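Side-chain contacts in DUF4875 domain-containing protein (Desulfovibrio piger, PDB 4LG3), which is of unknown function and belongs to the DUF4875 family, which is grouped with CamS-like proteins: residues L33-K38 against A44-S49; L80-G85 against K129-W134. All coordinates share one frame; numbering follows the deposited sequence.

Contact 1 (L33-K38 against A44-S49). With SO4 (sulfate ion), chain E.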
# COMPACT_ATOMS: atom_id res chain seq x y z
N LEU A 33 -2.56 -7.14 0.73
CA LEU A 33 -3.36 -8.01 1.57
C LEU A 33 -3.84 -9.19 0.77
O LEU A 33 -4.29 -9.01 -0.37
CB LEU A 33 -4.56 -7.28 2.19
CG LEU A 33 -4.28 -6.14 3.13
CD1 LEU A 33 -5.58 -5.58 3.65
CD2 LEU A 33 -3.32 -6.55 4.28
N VAL A 34 -3.76 -10.39 1.35
CA VAL A 34 -4.22 -11.61 0.68
C VAL A 34 -5.22 -12.38 1.53
O VAL A 34 -5.35 -12.16 2.74
CB VAL A 34 -3.05 -12.54 0.24
CG1 VAL A 34 -2.14 -11.85 -0.77
CG2 VAL A 34 -2.27 -13.07 1.44
N GLU A 35 -5.92 -13.32 0.89
CA GLU A 35 -6.83 -14.24 1.58
C GLU A 35 -6.84 -15.57 0.84
O GLU A 35 -6.42 -15.62 -0.31
CB GLU A 35 -8.25 -13.66 1.70
CG GLU A 35 -8.99 -13.50 0.39
CD GLU A 35 -10.35 -12.87 0.52
OE1 GLU A 35 -11.12 -13.28 1.42
OE2 GLU A 35 -10.66 -11.96 -0.28
N GLN A 36 -7.35 -16.62 1.48
CA GLN A 36 -7.54 -17.94 0.84
C GLN A 36 -8.89 -18.01 0.17
O GLN A 36 -9.89 -17.61 0.79
CB GLN A 36 -7.49 -19.08 1.86
CG GLN A 36 -6.20 -19.25 2.58
CD GLN A 36 -6.20 -20.58 3.28
OE1 GLN A 36 -6.03 -21.63 2.66
NE2 GLN A 36 -6.43 -20.56 4.59
N ASP A 37 -8.95 -18.55 -1.07
CA ASP A 37 -10.21 -18.78 -1.77
C ASP A 37 -10.73 -20.18 -1.37
O ASP A 37 -10.02 -20.92 -0.67
CB ASP A 37 -10.09 -18.59 -3.31
CG ASP A 37 -9.18 -19.52 -4.09
OD1 ASP A 37 -8.94 -20.67 -3.63
OD2 ASP A 37 -8.77 -19.14 -5.21
N LYS A 38 -11.94 -20.55 -1.84
CA LYS A 38 -12.59 -21.84 -1.56
C LYS A 38 -11.70 -23.07 -1.89
O LYS A 38 -11.77 -24.08 -1.18
CB LYS A 38 -13.93 -21.95 -2.30
CG LYS A 38 -15.11 -21.62 -1.38
CD LYS A 38 -16.25 -20.88 -2.08
CE LYS A 38 -17.26 -20.29 -1.11
NZ LYS A 38 -18.24 -21.30 -0.60
N ALA A 44 -5.46 -11.86 -4.04
CA ALA A 44 -5.54 -10.49 -3.54
C ALA A 44 -6.86 -10.35 -2.80
O ALA A 44 -7.87 -10.86 -3.28
CB ALA A 44 -5.48 -9.52 -4.70
N ARG A 45 -6.85 -9.78 -1.58
CA ARG A 45 -8.03 -9.65 -0.74
C ARG A 45 -9.13 -8.88 -1.50
O ARG A 45 -8.92 -7.76 -1.95
CB ARG A 45 -7.68 -8.96 0.59
CG ARG A 45 -8.85 -8.95 1.54
CD ARG A 45 -8.38 -8.98 2.94
NE ARG A 45 -9.51 -8.93 3.86
CZ ARG A 45 -9.37 -8.87 5.18
NH1 ARG A 45 -8.16 -8.87 5.73
NH2 ARG A 45 -10.45 -8.80 5.96
N ARG A 46 -10.29 -9.55 -1.67
CA ARG A 46 -11.44 -9.09 -2.44
C ARG A 46 -12.04 -7.79 -1.89
O ARG A 46 -12.44 -6.94 -2.67
CB ARG A 46 -12.50 -10.20 -2.53
CG ARG A 46 -12.03 -11.42 -3.32
CD ARG A 46 -13.17 -12.33 -3.69
NE ARG A 46 -13.11 -13.59 -2.96
CZ ARG A 46 -13.01 -14.79 -3.52
NH1 ARG A 46 -12.93 -14.91 -4.84
NH2 ARG A 46 -12.97 -15.88 -2.77
N ASP A 47 -12.11 -7.65 -0.56
CA ASP A 47 -12.68 -6.49 0.12
C ASP A 47 -11.96 -6.26 1.45
O ASP A 47 -11.99 -7.13 2.30
CB ASP A 47 -14.20 -6.69 0.32
CG ASP A 47 -15.02 -5.44 0.64
OD1 ASP A 47 -14.68 -4.73 1.62
OD2 ASP A 47 -16.04 -5.19 -0.06
N SER A 48 -11.32 -5.10 1.62
CA SER A 48 -10.63 -4.76 2.87
C SER A 48 -11.33 -3.57 3.62
O SER A 48 -10.76 -3.01 4.57
CB SER A 48 -9.15 -4.43 2.61
OG SER A 48 -8.95 -3.51 1.55
N SER A 49 -12.59 -3.25 3.26
CA SER A 49 -13.28 -2.10 3.88
C SER A 49 -13.60 -2.30 5.37
O SER A 49 -13.86 -1.31 6.08
CB SER A 49 -14.55 -1.74 3.11
OG SER A 49 -15.39 -2.87 3.03
S SO4 E . -14.03 -17.95 -0.65
O1 SO4 E . -13.73 -19.08 0.24
O2 SO4 E . -13.93 -18.35 -2.06
O3 SO4 E . -15.40 -17.49 -0.39
O4 SO4 E . -13.07 -16.88 -0.35
O HOH W 1 -5.47 -9.83 4.40
O HOH W 2 -12.37 -10.06 1.01

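Contact 2 (L80-G85 against K129-W134). With EDO (1,2-ethanediol), chain H.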
# COMPACT_ATOMS: atom_id res chain seq x y z
N LEU A 80 2.09 -0.78 1.90
CA LEU A 80 0.96 -1.65 1.67
C LEU A 80 0.09 -1.01 0.60
O LEU A 80 -0.41 0.10 0.79
CB LEU A 80 0.18 -1.93 2.96
CG LEU A 80 -1.14 -2.69 2.86
CD1 LEU A 80 -0.91 -4.14 2.45
CD2 LEU A 80 -1.90 -2.62 4.17
N ASP A 81 -0.07 -1.71 -0.54
CA ASP A 81 -0.92 -1.24 -1.64
C ASP A 81 -2.33 -1.85 -1.55
O ASP A 81 -2.50 -2.91 -0.96
CB ASP A 81 -0.29 -1.53 -3.01
CG ASP A 81 0.98 -0.75 -3.29
OD1 ASP A 81 0.97 0.49 -3.09
OD2 ASP A 81 1.96 -1.37 -3.75
N SER A 82 -3.33 -1.16 -2.13
CA SER A 82 -4.74 -1.58 -2.13
C SER A 82 -4.95 -2.91 -2.84
O SER A 82 -5.88 -3.64 -2.51
CB SER A 82 -5.62 -0.51 -2.78
OG SER A 82 -5.20 -0.24 -4.11
N GLN A 83 -4.08 -3.23 -3.80
CA GLN A 83 -4.13 -4.45 -4.59
C GLN A 83 -2.93 -4.53 -5.53
O GLN A 83 -2.28 -3.51 -5.77
CB GLN A 83 -5.45 -4.48 -5.41
CG GLN A 83 -5.58 -3.38 -6.46
CD GLN A 83 -6.88 -3.43 -7.20
OE1 GLN A 83 -7.49 -4.48 -7.41
NE2 GLN A 83 -7.34 -2.30 -7.59
N PRO A 84 -2.62 -5.71 -6.13
CA PRO A 84 -1.56 -5.73 -7.17
C PRO A 84 -2.01 -4.89 -8.38
O PRO A 84 -3.19 -4.78 -8.66
CB PRO A 84 -1.45 -7.21 -7.55
CG PRO A 84 -2.15 -7.94 -6.48
CD PRO A 84 -3.23 -7.04 -5.98
N GLY A 85 -1.08 -4.30 -9.09
CA GLY A 85 -1.42 -3.51 -10.25
C GLY A 85 -0.41 -2.46 -10.63
O GLY A 85 0.59 -2.28 -9.93
N LYS A 129 -12.31 -2.51 -7.90
CA LYS A 129 -12.65 -2.71 -9.30
C LYS A 129 -12.50 -1.39 -10.06
O LYS A 129 -11.97 -1.41 -11.18
CB LYS A 129 -14.09 -3.28 -9.45
CG LYS A 129 -14.54 -3.59 -10.89
CD LYS A 129 -14.04 -4.94 -11.40
CE LYS A 129 -13.63 -4.91 -12.86
NZ LYS A 129 -12.71 -6.03 -13.20
N ILE A 130 -12.92 -0.26 -9.46
CA ILE A 130 -12.83 1.06 -10.10
C ILE A 130 -11.34 1.38 -10.36
O ILE A 130 -11.00 1.84 -11.46
CB ILE A 130 -13.56 2.18 -9.27
CG1 ILE A 130 -15.08 1.98 -9.29
CG2 ILE A 130 -13.21 3.58 -9.78
CD1 ILE A 130 -15.85 2.86 -8.28
N GLN A 131 -10.47 1.10 -9.35
CA GLN A 131 -9.00 1.28 -9.39
C GLN A 131 -8.36 0.47 -10.50
O GLN A 131 -7.49 0.97 -11.20
CB GLN A 131 -8.36 0.86 -8.07
CG GLN A 131 -8.60 1.83 -6.94
CD GLN A 131 -7.68 1.54 -5.81
OE1 GLN A 131 -7.31 0.39 -5.54
NE2 GLN A 131 -7.29 2.58 -5.11
N CYS A 132 -8.81 -0.78 -10.64
CA CYS A 132 -8.36 -1.71 -11.66
C CYS A 132 -8.74 -1.18 -13.07
O CYS A 132 -7.88 -1.16 -13.96
CB CYS A 132 -8.92 -3.10 -11.41
SG CYS A 132 -8.37 -4.34 -12.60
N LEU A 133 -10.00 -0.71 -13.25
CA LEU A 133 -10.47 -0.14 -14.51
C LEU A 133 -9.71 1.14 -14.82
O LEU A 133 -9.24 1.28 -15.94
CB LEU A 133 -11.97 0.11 -14.51
CG LEU A 133 -12.88 -1.12 -14.41
CD1 LEU A 133 -14.34 -0.72 -14.48
CD2 LEU A 133 -12.57 -2.14 -15.48
N TRP A 134 -9.52 2.02 -13.81
CA TRP A 134 -8.73 3.26 -13.90
C TRP A 134 -7.36 2.96 -14.51
O TRP A 134 -7.01 3.54 -15.53
CB TRP A 134 -8.56 3.91 -12.51
CG TRP A 134 -8.05 5.32 -12.56
CD1 TRP A 134 -6.75 5.71 -12.72
CD2 TRP A 134 -8.83 6.52 -12.52
NE1 TRP A 134 -6.67 7.09 -12.77
CE2 TRP A 134 -7.93 7.61 -12.65
CE3 TRP A 134 -10.21 6.79 -12.36
CZ2 TRP A 134 -8.37 8.95 -12.59
CZ3 TRP A 134 -10.63 8.11 -12.32
CH2 TRP A 134 -9.72 9.17 -12.44
C1 EDO H . -4.64 10.41 -13.10
O1 EDO H . -4.41 8.99 -13.16
C2 EDO H . -5.36 10.89 -11.76
O2 EDO H . -5.11 10.00 -10.62

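Contact 1 (L33-K38 against A44-S49)
Glu35 reaches across to the backbone of the loop that follows strand 42-44: its OE2 accepts a nearly straight hydrogen bond (173°) from Arg46 N at 2.8 Å. The amide meets this oxygen almost in line with its C-O bond. CG of Glu35 sits between its own backbone N and carbonyl carbon (chi1 67°), and the extended chain beyond carries the carboxylate past Arg45 CA. A water 2.9 Å from Glu35 OE2 donates to it and accepts from Asp47 N, so one carboxylate oxygen serves two successive amides, directly and through water. Glutamate suits the place because it has both the length and the acceptor. The same OE2 forms a long salt bridge to Arg46 NE, 4.0 Å away. With carboxylate and guanidinium planes 63° apart and no N-H aimed at the oxygen, the attraction is probably one of charge alone.

Arg46 bends at chi3, and its NH2 gives a hydrogen bond to O4 of a sulfate ion, probably from the crystallisation liquor. The backbone N of Lys38 donates a hydrogen bond to sulfate O2, so the anion joins the segments at their outer end.

At the inner end Arg45 N donates to Leu33 O at 2.9 Å, and beside this bond CB of Leu33 lies 3.9 Å from CB of Arg45. Leu33 CD1 continues this apolar patch onto Ser48 CB, while Ser48 OG is held by Leu123 N. The extended Arg45 chain brings NH1 to Gln8 OE1 and to the water that donates to Val34 O.

Further out, Asp37 OD1 accepts from Asn41 N within the short connection 37-41. Val34 and Ala44 form an antiparallel, non-hydrogen-bonded pair at the open end of the beta hairpin that this connection makes of strands 26-36 and 42-44.

Contact 2 (L80-G85 against K129-W134)
The chain of 80-85 leaves the end of strand 75-81 and passes beside one flank of helix 125-137, the nearest CA atoms, those of Ser82 and Gln131, standing 8.9 Å apart, so that side chains alone bridge the gap. It is a loop-to-helix contact in an alpha/beta fold, made through polar side chains where a strand of the mixed sheet ends, and a single amide oxygen, Gln131 OE1, is the common acceptor.

Ser82 OG donates to Gln131 OE1 over 2.6 Å, approaching at 126° to the C=O bond and tilted 16° from the carbonyl plane. Serine fits because a short hydroxyl can give and accept at once: OG also accepts from Thr91 N, just before strand 92-98, the antiparallel partner of strand 75-81.

Gln131 is buried, and a long neutral side chain is apt there, since it spans the gap without bringing in a charge. Both ends of its amide are satisfied: while OE1 accepts the serine hydrogen bond, NE2 donates to Leu169 O and to Thr91 OG1, which should fix the amide's rotation.

The side chains of Gln83 and Gln131 run antiparallel, each coming from its own backbone, with their amide planes 26° apart. The main polar partner of Gln83 is Leu128 O, the carbonyl just before the helix segment 129-134, to which NE2 donates; its bond to Gln131 OE1 is weak. About one turn on from Gln131, Trp134 NE1 gives a hydrogen bond to O1 of an ethanediol molecule, probably from the crystallisation liquor and bound also by Arg138. Where the two glutamines pass, Gln83 NE2 comes within 3.4 Å of Gln131 CB, the amide nitrogen lying against the aliphatic root of the other chain.

The two contacts follow one another along the chain, contact 1 closing before contact 2 opens, and their centres lie about 13 Å apart. They share the mixed sheet: strand 26-36 of contact 1 and strand 75-81 of contact 2 are parallel neighbours, and helix 53-71 comes between them in sequence. They also touch directly. Ala44 CB packs 3.6 Å from Pro84 CD, and Leu33 N lies 3.8 Å from Leu80 CD1. Contact 1 ties the 26-36/42-44 hairpin to the loop leading into helix 53-71, whereas contact 2 joins the sheet to helix 125-137. Together they fix the loops leaving strands 42-44 and 75-81, both partners of strand 26-36, within a DUF4875 region of unknown function.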